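Local structure of Bd0816 (Bdellovibrio bacteriovorus HD100, 5CER) at residues A[101-106]-A[180-185]; A[56-61]-A[68-73]; A[334-339]-A[371-376]. The protein is probably a serine-type D-Ala-D-Ala carboxypeptidase of the peptidase S13 family, cleaving the terminal D-alanine from peptide stems of the cell wall. The protein carries 2 engineered substitutions. All blocks are in the same frame, centred on the assembly; numbering follows the deposited sequence.

Contact 1 of 3, residues A[101-106]-A[180-185]; sequences NLTFDE and SFLPKN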
loop_
_atom_site.group_PDB
_atom_site.type_symbol
_atom_site.label_atom_id
_atom_site.label_comp_id
_atom_site.label_asym_id
_atom_site.label_seq_id
_atom_site.Cartn_x
_atom_site.Cartn_y
_atom_site.Cartn_z
ATOM N N ASN A 101 -19.799 21.834 -24.407
ATOM C CA ASN A 101 -19.400 22.577 -23.218
ATOM C C ASN A 101 -19.470 21.664 -22.011
ATOM O O ASN A 101 -20.551 21.212 -21.612
ATOM C CB ASN A 101 -20.337 23.754 -22.947
ATOM C CG ASN A 101 -20.242 24.854 -23.964
ATOM O OD1 ASN A 101 -21.229 25.571 -24.200
ATOM N ND2 ASN A 101 -19.121 24.967 -24.612
ATOM N N LEU A 102 -18.297 21.405 -21.442
ATOM C CA LEU A 102 -18.176 20.622 -20.253
ATOM C C LEU A 102 -17.880 21.615 -19.116
ATOM O O LEU A 102 -16.806 22.195 -19.044
ATOM C CB LEU A 102 -17.073 19.575 -20.431
ATOM C CG LEU A 102 -17.069 18.340 -19.514
ATOM C CD1 LEU A 102 -16.366 17.059 -19.985
ATOM C CD2 LEU A 102 -16.399 18.839 -18.298
ATOM N N THR A 103 -18.837 21.785 -18.225
ATOM C CA THR A 103 -18.618 22.516 -16.993
ATOM C C THR A 103 -18.621 21.562 -15.809
ATOM O O THR A 103 -19.053 20.410 -15.928
ATOM C CB THR A 103 -19.687 23.617 -16.813
ATOM O OG1 THR A 103 -20.980 23.035 -16.589
ATOM C CG2 THR A 103 -19.760 24.490 -18.036
ATOM N N PHE A 104 -18.086 22.020 -14.675
ATOM C CA PHE A 104 -18.048 21.224 -13.441
ATOM C C PHE A 104 -18.055 22.163 -12.253
ATOM O O PHE A 104 -17.531 23.294 -12.332
ATOM C CB PHE A 104 -16.809 20.304 -13.412
ATOM C CG PHE A 104 -15.502 21.055 -13.334
ATOM C CD1 PHE A 104 -14.961 21.419 -12.105
ATOM C CD2 PHE A 104 -14.868 21.485 -14.491
ATOM C CE1 PHE A 104 -13.798 22.147 -12.017
ATOM C CE2 PHE A 104 -13.694 22.225 -14.407
ATOM C CZ PHE A 104 -13.152 22.548 -13.154
ATOM N N ASP A 105 -18.620 21.691 -11.143
ATOM C CA ASP A 105 -18.764 22.494 -9.923
ATOM C C ASP A 105 -17.633 22.221 -8.887
ATOM O O ASP A 105 -16.704 21.418 -9.112
ATOM C CB ASP A 105 -20.197 22.352 -9.347
ATOM C CG ASP A 105 -20.429 21.062 -8.564
ATOM O OD1 ASP A 105 -19.467 20.336 -8.242
ATOM O OD2 ASP A 105 -21.604 20.799 -8.217
ATOM N N GLU A 106 -17.728 22.875 -7.733
ATOM C CA GLU A 106 -16.659 22.834 -6.700
ATOM C C GLU A 106 -16.429 21.511 -6.017
ATOM O O GLU A 106 -15.446 21.341 -5.310
ATOM C CB GLU A 106 -16.905 23.911 -5.621
ATOM C CG GLU A 106 -18.217 23.819 -4.844
ATOM C CD GLU A 106 -19.344 24.641 -5.438
ATOM O OE1 GLU A 106 -19.379 24.838 -6.685
ATOM O OE2 GLU A 106 -20.203 25.104 -4.647
ATOM N N SER A 180 -14.727 24.303 -18.610
ATOM C CA SER A 180 -14.573 25.385 -17.646
ATOM C C SER A 180 -15.316 25.130 -16.354
ATOM O O SER A 180 -16.197 24.262 -16.279
ATOM C CB SER A 180 -15.018 26.714 -18.238
ATOM O OG SER A 180 -16.355 26.636 -18.646
ATOM N N PHE A 181 -14.905 25.868 -15.323
ATOM C CA PHE A 181 -15.484 25.767 -13.982
ATOM C C PHE A 181 -16.798 26.524 -13.966
ATOM O O PHE A 181 -16.883 27.604 -14.547
ATOM C CB PHE A 181 -14.511 26.352 -12.951
ATOM C CG PHE A 181 -15.078 26.459 -11.559
ATOM C CD1 PHE A 181 -15.442 25.319 -10.849
ATOM C CD2 PHE A 181 -15.227 27.710 -10.948
ATOM C CE1 PHE A 181 -15.949 25.413 -9.560
ATOM C CE2 PHE A 181 -15.743 27.804 -9.665
ATOM C CZ PHE A 181 -16.107 26.651 -8.973
ATOM N N LEU A 182 -17.809 25.961 -13.309
ATOM C CA LEU A 182 -19.083 26.644 -13.097
ATOM C C LEU A 182 -19.627 26.256 -11.731
ATOM O O LEU A 182 -20.047 25.113 -11.559
ATOM C CB LEU A 182 -20.079 26.258 -14.184
ATOM C CG LEU A 182 -21.491 26.851 -14.107
ATOM C CD1 LEU A 182 -21.437 28.377 -14.084
ATOM C CD2 LEU A 182 -22.338 26.377 -15.277
ATOM N N PRO A 183 -19.594 27.185 -10.748
ATOM C CA PRO A 183 -20.032 26.833 -9.387
ATOM C C PRO A 183 -21.448 26.316 -9.373
ATOM O O PRO A 183 -22.270 26.693 -10.226
ATOM C CB PRO A 183 -19.939 28.152 -8.600
ATOM C CG PRO A 183 -19.065 29.054 -9.417
ATOM C CD PRO A 183 -19.084 28.568 -10.837
ATOM N N LYS A 184 -21.740 25.485 -8.379
ATOM C CA LYS A 184 -23.084 24.938 -8.203
ATOM C C LYS A 184 -24.120 26.064 -8.013
ATOM O O LYS A 184 -25.228 25.968 -8.524
ATOM C CB LYS A 184 -23.113 23.920 -7.042
ATOM C CG LYS A 184 -24.514 23.364 -6.721
ATOM C CD LYS A 184 -24.529 22.402 -5.540
ATOM C CE LYS A 184 -25.893 21.719 -5.407
ATOM N NZ LYS A 184 -26.048 21.150 -4.043
ATOM N N ASN A 185 -23.739 27.118 -7.295
ATOM C CA ASN A 185 -24.569 28.323 -7.166
ATOM C C ASN A 185 -25.136 28.910 -8.438
ATOM O O ASN A 185 -26.238 29.447 -8.435
ATOM C CB ASN A 185 -23.782 29.446 -6.487
ATOM C CG ASN A 185 -24.145 29.584 -5.004
ATOM O OD1 ASN A 185 -24.471 30.663 -4.457
ATOM N ND2 ASN A 185 -24.132 28.450 -4.350
#
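Phe104 meets residues 180-185 with both its carbonyl and its ring. Its O accepts the amide of Leu182 in an almost perfectly straight bond (177° at the hydrogen), N to O 2.9 Å. Over one face of its ring lies the backbone of Phe181, whose CA sits 4.2 Å from the centroid in a CH-pi contact. The two phenyl rings meet obliquely, planes 57° apart, and touch where Phe104 CE1 lies 3.8 Å from Phe181 CD1. Phe181 holds CG opposite its own N (chi1 173°), which carries the ring onward past Phe104 until CE1, at the ring edge, rests on Asp105 C and Glu106 N. A flat ring suits Phe104 because its face receives Phe181 CA, and Phe181 because its edge slots against the backbone of 105-106.

Earlier in the strands, Ser180 N donates to Leu102 O at 3.0 Å, while the bond from Phe104 N to Ser180 O is weak. Farther on, Glu106 folds back through a bend at chi2 and offers OE1, on its syn side, to Lys184 N at 3.0 Å. A carboxylate suits this place: Lys184 opens a short 3-10 segment, whose N-terminal amides would probably favour a negative group.

Away from the rings, Thr103 and Leu182 run side by side, their CB atoms 3.7 Å apart. The Thr103 hydroxyl bonds His70 ND1, while its oxygen still lies against Leu182. Asp105 OD2 lies beside Lys184 CB, and OD1 accepts the amides of Asn107 and Gly73, which should hold the carboxylate in place.

Strand 98-104 is thus flanked by the outermost strand 175-181 and by strand 67-72, while helix 130-145 packs on Phe104 through Val137, Ile138 and Leu141.

Contact 2 of 3, residues A[56-61]-A[68-73]; sequences VLHLTP and DLHVEG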
loop_
_atom_site.group_PDB
_atom_site.type_symbol
_atom_site.label_atom_id
_atom_site.label_comp_id
_atom_site.label_asym_id
_atom_site.label_seq_id
_atom_site.Cartn_x
_atom_site.Cartn_y
_atom_site.Cartn_z
ATOM N N VAL A 56 -23.400 13.513 -10.216
ATOM C CA VAL A 56 -24.542 13.752 -11.115
ATOM C C VAL A 56 -24.081 14.488 -12.401
ATOM O O VAL A 56 -23.341 15.465 -12.353
ATOM C CB VAL A 56 -25.687 14.517 -10.425
ATOM C CG1 VAL A 56 -26.901 14.592 -11.333
ATOM C CG2 VAL A 56 -26.068 13.839 -9.125
ATOM N N LEU A 57 -24.524 13.955 -13.540
ATOM C CA LEU A 57 -24.119 14.406 -14.853
ATOM C C LEU A 57 -25.388 14.952 -15.513
ATOM O O LEU A 57 -26.373 14.233 -15.679
ATOM C CB LEU A 57 -23.544 13.237 -15.657
ATOM C CG LEU A 57 -22.443 12.421 -14.983
ATOM C CD1 LEU A 57 -22.201 11.135 -15.712
ATOM C CD2 LEU A 57 -21.151 13.207 -14.888
ATOM N N HIS A 58 -25.340 16.221 -15.893
ATOM C CA HIS A 58 -26.456 17.002 -16.436
ATOM C C HIS A 58 -26.175 17.208 -17.930
ATOM O O HIS A 58 -25.294 17.969 -18.300
ATOM C CB HIS A 58 -26.545 18.336 -15.677
ATOM C CG HIS A 58 -26.961 18.168 -14.256
ATOM N ND1 HIS A 58 -28.274 17.973 -13.887
ATOM C CD2 HIS A 58 -26.237 18.116 -13.118
ATOM C CE1 HIS A 58 -28.342 17.826 -12.578
ATOM N NE2 HIS A 58 -27.118 17.903 -12.088
ATOM N N LEU A 59 -26.908 16.479 -18.756
ATOM C CA LEU A 59 -26.647 16.346 -20.178
ATOM C C LEU A 59 -27.749 17.073 -20.951
ATOM O O LEU A 59 -28.949 16.750 -20.815
ATOM C CB LEU A 59 -26.611 14.860 -20.513
ATOM C CG LEU A 59 -25.266 14.201 -20.242
ATOM C CD1 LEU A 59 -25.455 12.816 -19.641
ATOM C CD2 LEU A 59 -24.400 14.095 -21.481
ATOM N N THR A 60 -27.357 18.087 -21.732
ATOM C CA THR A 60 -28.298 18.900 -22.482
ATOM C C THR A 60 -27.926 18.850 -23.969
ATOM O O THR A 60 -26.811 19.210 -24.315
ATOM C CB THR A 60 -28.265 20.365 -21.961
ATOM O OG1 THR A 60 -28.487 20.399 -20.546
ATOM C CG2 THR A 60 -29.281 21.241 -22.674
ATOM N N PRO A 61 -28.865 18.440 -24.852
ATOM C CA PRO A 61 -28.555 18.471 -26.289
ATOM C C PRO A 61 -28.264 19.863 -26.871
ATOM O O PRO A 61 -28.939 20.852 -26.515
ATOM C CB PRO A 61 -29.800 17.876 -26.967
ATOM C CG PRO A 61 -30.732 17.452 -25.899
ATOM C CD PRO A 61 -30.208 17.876 -24.569
ATOM N N ASP A 68 -24.026 19.268 -24.159
ATOM C CA ASP A 68 -23.362 20.000 -23.092
ATOM C C ASP A 68 -23.474 19.109 -21.843
ATOM O O ASP A 68 -24.451 18.364 -21.681
ATOM C CB ASP A 68 -24.006 21.363 -22.809
ATOM C CG ASP A 68 -23.725 22.429 -23.904
ATOM O OD1 ASP A 68 -22.764 22.288 -24.663
ATOM O OD2 ASP A 68 -24.500 23.403 -23.997
ATOM N N LEU A 69 -22.470 19.198 -20.983
ATOM C CA LEU A 69 -22.405 18.433 -19.759
ATOM C C LEU A 69 -22.018 19.356 -18.574
ATOM O O LEU A 69 -20.982 20.027 -18.607
ATOM C CB LEU A 69 -21.361 17.326 -19.905
ATOM C CG LEU A 69 -20.977 16.505 -18.671
ATOM C CD1 LEU A 69 -22.201 16.017 -17.896
ATOM C CD2 LEU A 69 -20.177 15.305 -19.133
ATOM N N HIS A 70 -22.838 19.372 -17.528
ATOM C CA HIS A 70 -22.434 19.954 -16.250
ATOM C C HIS A 70 -22.268 18.823 -15.232
ATOM O O HIS A 70 -23.215 18.063 -14.988
ATOM C CB HIS A 70 -23.454 20.974 -15.725
ATOM C CG HIS A 70 -23.069 21.551 -14.405
ATOM N ND1 HIS A 70 -21.991 22.396 -14.256
ATOM C CD2 HIS A 70 -23.579 21.368 -13.162
ATOM C CE1 HIS A 70 -21.855 22.718 -12.980
ATOM N NE2 HIS A 70 -22.819 22.126 -12.295
ATOM N N VAL A 71 -21.080 18.728 -14.626
ATOM C CA VAL A 71 -20.804 17.719 -13.622
ATOM C C VAL A 71 -21.054 18.341 -12.278
ATOM O O VAL A 71 -20.352 19.290 -11.862
ATOM C CB VAL A 71 -19.333 17.235 -13.696
ATOM C CG1 VAL A 71 -19.097 16.074 -12.730
ATOM C CG2 VAL A 71 -18.975 16.835 -15.129
ATOM N N GLU A 72 -22.040 17.788 -11.582
ATOM C CA GLU A 72 -22.295 18.122 -10.196
ATOM C C GLU A 72 -21.549 17.075 -9.372
ATOM O O GLU A 72 -21.920 15.922 -9.356
ATOM C CB GLU A 72 -23.778 18.101 -9.901
ATOM C CG GLU A 72 -24.153 18.456 -8.477
ATOM C CD GLU A 72 -25.613 18.221 -8.182
ATOM O OE1 GLU A 72 -26.368 17.973 -9.119
ATOM O OE2 GLU A 72 -26.019 18.287 -7.007
ATOM N N GLY A 73 -20.536 17.515 -8.635
ATOM C CA GLY A 73 -19.577 16.608 -7.954
ATOM C C GLY A 73 -20.054 16.082 -6.615
ATOM O O GLY A 73 -20.894 16.708 -5.973
#
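Leu57 and Leu69 pack closely beneath two antiparallel strands, Leu57 CB 3.8 Å from Leu69 CD1. Leu69 reaches across because its CG lies opposite the backbone N (chi1 172°), bringing CD1 under the His58 backbone and toward Leu59 CG as well. Val71 CG1 meets Leu57 CD2. The residues the two strands put on this face, Leu57, Leu59, Leu69 and Val71, are all aliphatic, as suits their burial.

The other face is mostly polar and carries the hydrogen-bonded pairs Val56-Glu72, His58-His70 and Thr60-Asp68. His58 NE2 donates to Glu72 OE1 at 3.1 Å in a nearly straight bond (171°), with the oxygen in the ring plane and the ring and carboxylate planes only 14° apart. This bond, together with His70 O at the ring edge, should hold the imidazole flat; the carboxylate would probably favour a positive histidine. Glu72 gets there on an extended chain, passing beside the apolar Val56. Thr60 and Asp68 are looser: Thr60 CB and Asp68 CB lie 4.5 Å apart, both residues are partly exposed, and each polar end turns to another partner, Thr193 and the amide of Asn101. The backbone stays tight there, with Asp68 N 2.8 Å from Thr60 O.

His58 and His70 both meet the ring of Tyr187, which stacks on His70. Strands 54-61 and 67-72 form a beta hairpin inside a mixed sheet, bordered by strands 194-199 and 98-104 respectively.

Contact 3 of 3, residues A[334-339]-A[371-376]; sequences ISTKEG and QLINKR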
loop_
_atom_site.group_PDB
_atom_site.type_symbol
_atom_site.label_atom_id
_atom_site.label_comp_id
_atom_site.label_asym_id
_atom_site.label_seq_id
_atom_site.Cartn_x
_atom_site.Cartn_y
_atom_site.Cartn_z
ATOM N N ILE A 334 -4.230 -10.805 14.071
ATOM C CA ILE A 334 -3.682 -12.106 13.708
ATOM C C ILE A 334 -4.720 -13.116 14.116
ATOM O O ILE A 334 -5.409 -12.957 15.162
ATOM C CB ILE A 334 -2.333 -12.372 14.402
ATOM C CG1 ILE A 334 -2.398 -12.195 15.928
ATOM C CG2 ILE A 334 -1.240 -11.445 13.824
ATOM C CD1 ILE A 334 -1.082 -12.571 16.650
ATOM N N SER A 335 -4.848 -14.157 13.308
ATOM C CA SER A 335 -5.786 -15.226 13.586
ATOM C C SER A 335 -4.944 -16.452 13.969
ATOM O O SER A 335 -4.176 -16.911 13.169
ATOM C CB SER A 335 -6.628 -15.514 12.351
ATOM O OG SER A 335 -7.262 -16.776 12.444
ATOM N N THR A 336 -5.178 -16.974 15.167
ATOM C CA THR A 336 -4.398 -18.039 15.762
ATOM C C THR A 336 -5.330 -19.078 16.328
ATOM O O THR A 336 -6.535 -18.846 16.473
ATOM C CB THR A 336 -3.559 -17.500 16.934
ATOM O OG1 THR A 336 -4.385 -17.279 18.093
ATOM C CG2 THR A 336 -2.874 -16.191 16.563
ATOM N N LYS A 337 -4.772 -20.221 16.710
ATOM C CA LYS A 337 -5.572 -21.275 17.337
ATOM C C LYS A 337 -6.200 -20.877 18.680
ATOM O O LYS A 337 -7.070 -21.580 19.157
ATOM C CB LYS A 337 -4.762 -22.583 17.442
ATOM C CG LYS A 337 -4.446 -23.173 16.079
ATOM C CD LYS A 337 -3.910 -24.594 16.152
ATOM C CE LYS A 337 -3.418 -25.123 14.800
ATOM N NZ LYS A 337 -2.086 -24.527 14.418
ATOM N N GLU A 338 -5.725 -19.808 19.320
ATOM C CA GLU A 338 -6.354 -19.270 20.533
ATOM C C GLU A 338 -7.288 -18.083 20.248
ATOM O O GLU A 338 -7.655 -17.369 21.179
ATOM C CB GLU A 338 -5.297 -18.845 21.528
ATOM C CG GLU A 338 -4.508 -20.009 22.091
ATOM C CD GLU A 338 -3.361 -19.565 22.960
ATOM O OE1 GLU A 338 -3.353 -18.383 23.387
ATOM O OE2 GLU A 338 -2.455 -20.381 23.218
ATOM N N GLY A 339 -7.631 -17.851 18.978
ATOM C CA GLY A 339 -8.532 -16.778 18.587
ATOM C C GLY A 339 -7.810 -15.698 17.829
ATOM O O GLY A 339 -6.606 -15.821 17.517
ATOM N N GLN A 371 6.386 -14.444 16.175
ATOM C CA GLN A 371 6.559 -14.793 17.567
ATOM C C GLN A 371 5.237 -14.737 18.321
ATOM O O GLN A 371 4.883 -15.700 19.053
ATOM C CB GLN A 371 7.598 -13.882 18.199
ATOM C CG GLN A 371 8.089 -14.353 19.579
ATOM C CD GLN A 371 8.589 -15.821 19.609
ATOM O OE1 GLN A 371 9.363 -16.253 18.748
ATOM N NE2 GLN A 371 8.151 -16.575 20.622
ATOM N N LEU A 372 4.472 -13.663 18.103
ATOM C CA LEU A 372 3.156 -13.543 18.728
ATOM C C LEU A 372 2.262 -14.690 18.301
ATOM O O LEU A 372 1.565 -15.289 19.132
ATOM C CB LEU A 372 2.475 -12.258 18.297
ATOM C CG LEU A 372 2.988 -10.906 18.770
ATOM C CD1 LEU A 372 2.176 -9.747 18.241
ATOM C CD2 LEU A 372 3.058 -10.813 20.303
ATOM N N ILE A 373 2.308 -15.043 17.020
ATOM C CA ILE A 373 1.556 -16.220 16.540
ATOM C C ILE A 373 2.012 -17.533 17.239
ATOM O O ILE A 373 1.164 -18.299 17.705
ATOM C CB ILE A 373 1.577 -16.320 15.000
ATOM C CG1 ILE A 373 0.743 -15.154 14.432
ATOM C CG2 ILE A 373 1.031 -17.648 14.517
ATOM C CD1 ILE A 373 0.926 -14.950 12.928
ATOM N N ASN A 374 3.315 -17.771 17.308
ATOM C CA ASN A 374 3.856 -18.922 17.983
ATOM C C ASN A 374 3.314 -19.100 19.383
ATOM O O ASN A 374 2.904 -20.206 19.740
ATOM C CB ASN A 374 5.379 -18.841 18.055
ATOM C CG ASN A 374 6.054 -18.996 16.694
ATOM O OD1 ASN A 374 5.507 -19.629 15.773
ATOM N ND2 ASN A 374 7.292 -18.530 16.602
ATOM N N LYS A 375 3.334 -18.020 20.156
ATOM C CA LYS A 375 2.875 -18.014 21.534
ATOM C C LYS A 375 1.369 -18.167 21.688
ATOM O O LYS A 375 0.891 -18.462 22.768
ATOM C CB LYS A 375 3.273 -16.700 22.212
ATOM C CG LYS A 375 4.749 -16.525 22.447
ATOM C CD LYS A 375 5.263 -17.531 23.481
ATOM C CE LYS A 375 6.552 -17.081 24.142
ATOM N NZ LYS A 375 6.737 -17.813 25.431
ATOM N N ARG A 376 0.632 -17.971 20.616
ATOM C CA ARG A 376 -0.800 -18.262 20.600
ATOM C C ARG A 376 -1.165 -19.566 19.828
ATOM O O ARG A 376 -2.257 -19.709 19.244
ATOM C CB ARG A 376 -1.518 -17.016 20.085
ATOM C CG ARG A 376 -1.543 -15.954 21.155
ATOM C CD ARG A 376 -1.566 -14.573 20.599
ATOM N NE ARG A 376 -1.301 -13.640 21.700
ATOM C CZ ARG A 376 -0.084 -13.281 22.140
ATOM N NH1 ARG A 376 1.031 -13.752 21.576
ATOM N NH2 ARG A 376 0.032 -12.436 23.163
#
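Thr336 holds OG1 between its backbone N and carbonyl carbon (chi1 76°), where the oxygen lies against Arg376 CB, at 3.5 Å, near Arg376 O, and faces the turn that follows. Ile334 makes the same choice for CG1 (chi1 53°), sending CD1 out from the strand to the helix. That methyl lies 3.9 Å from Leu372 CB and equally far from Ile373 CG1. Beta-branched residues suit the strand here, giving bulk close to the backbone.

Thr336 to Gly339 is a type I turn, the two-residue turn of a beta hairpin joining strands 327-336 and 339-348. The Thr336 hydroxyl donates to Gly339 O, 2.7 Å from OG1, and accepts from Glu338 N, an ST turn. Gly339 adopts a positive phi of 111°, easy for a residue without a side chain. Glu338 N also reaches Arg376 O, but only in a weak bond of 3.5 Å. The carboxylate of Glu338 lies against the backbone of Arg376 without a salt bridge.

Arg376 instead turns its guanidinium back along the helix, NH1 donating to Leu372 O at 2.9 Å; its charge also faces the ring of Phe341 in a cation-pi contact. Gln371 and Asn374 bond the backbone of another protein chain.

The join therefore rests on van der Waals packing, apolar at Ile334 and mixed around Arg376, with one weak hydrogen bond; the turn is braced by its threonine, and the arginine is directed by the carbonyl of Leu372 in the preceding helix and by an aromatic ring.

From the N terminus, contact 2 comes first, closing a short hairpin with six residues between its segments. Contact 1 follows, closing a connection of 73 residues, much of it helical, that returns strand 175-181 to the side of strand 98-104. Contact 3 closes last, with 31 residues between its segments, including most of strand 339-348. The three lie in series, none nesting or crossing. Contacts 1 and 2 have centres about 9 Å apart, join consecutive parts of one mixed sheet and touch directly through Thr103 and His70, whereas the centre of contact 3 is about 54 Å from each, across the chain, where it fastens a helix to the six-stranded antiparallel sheet.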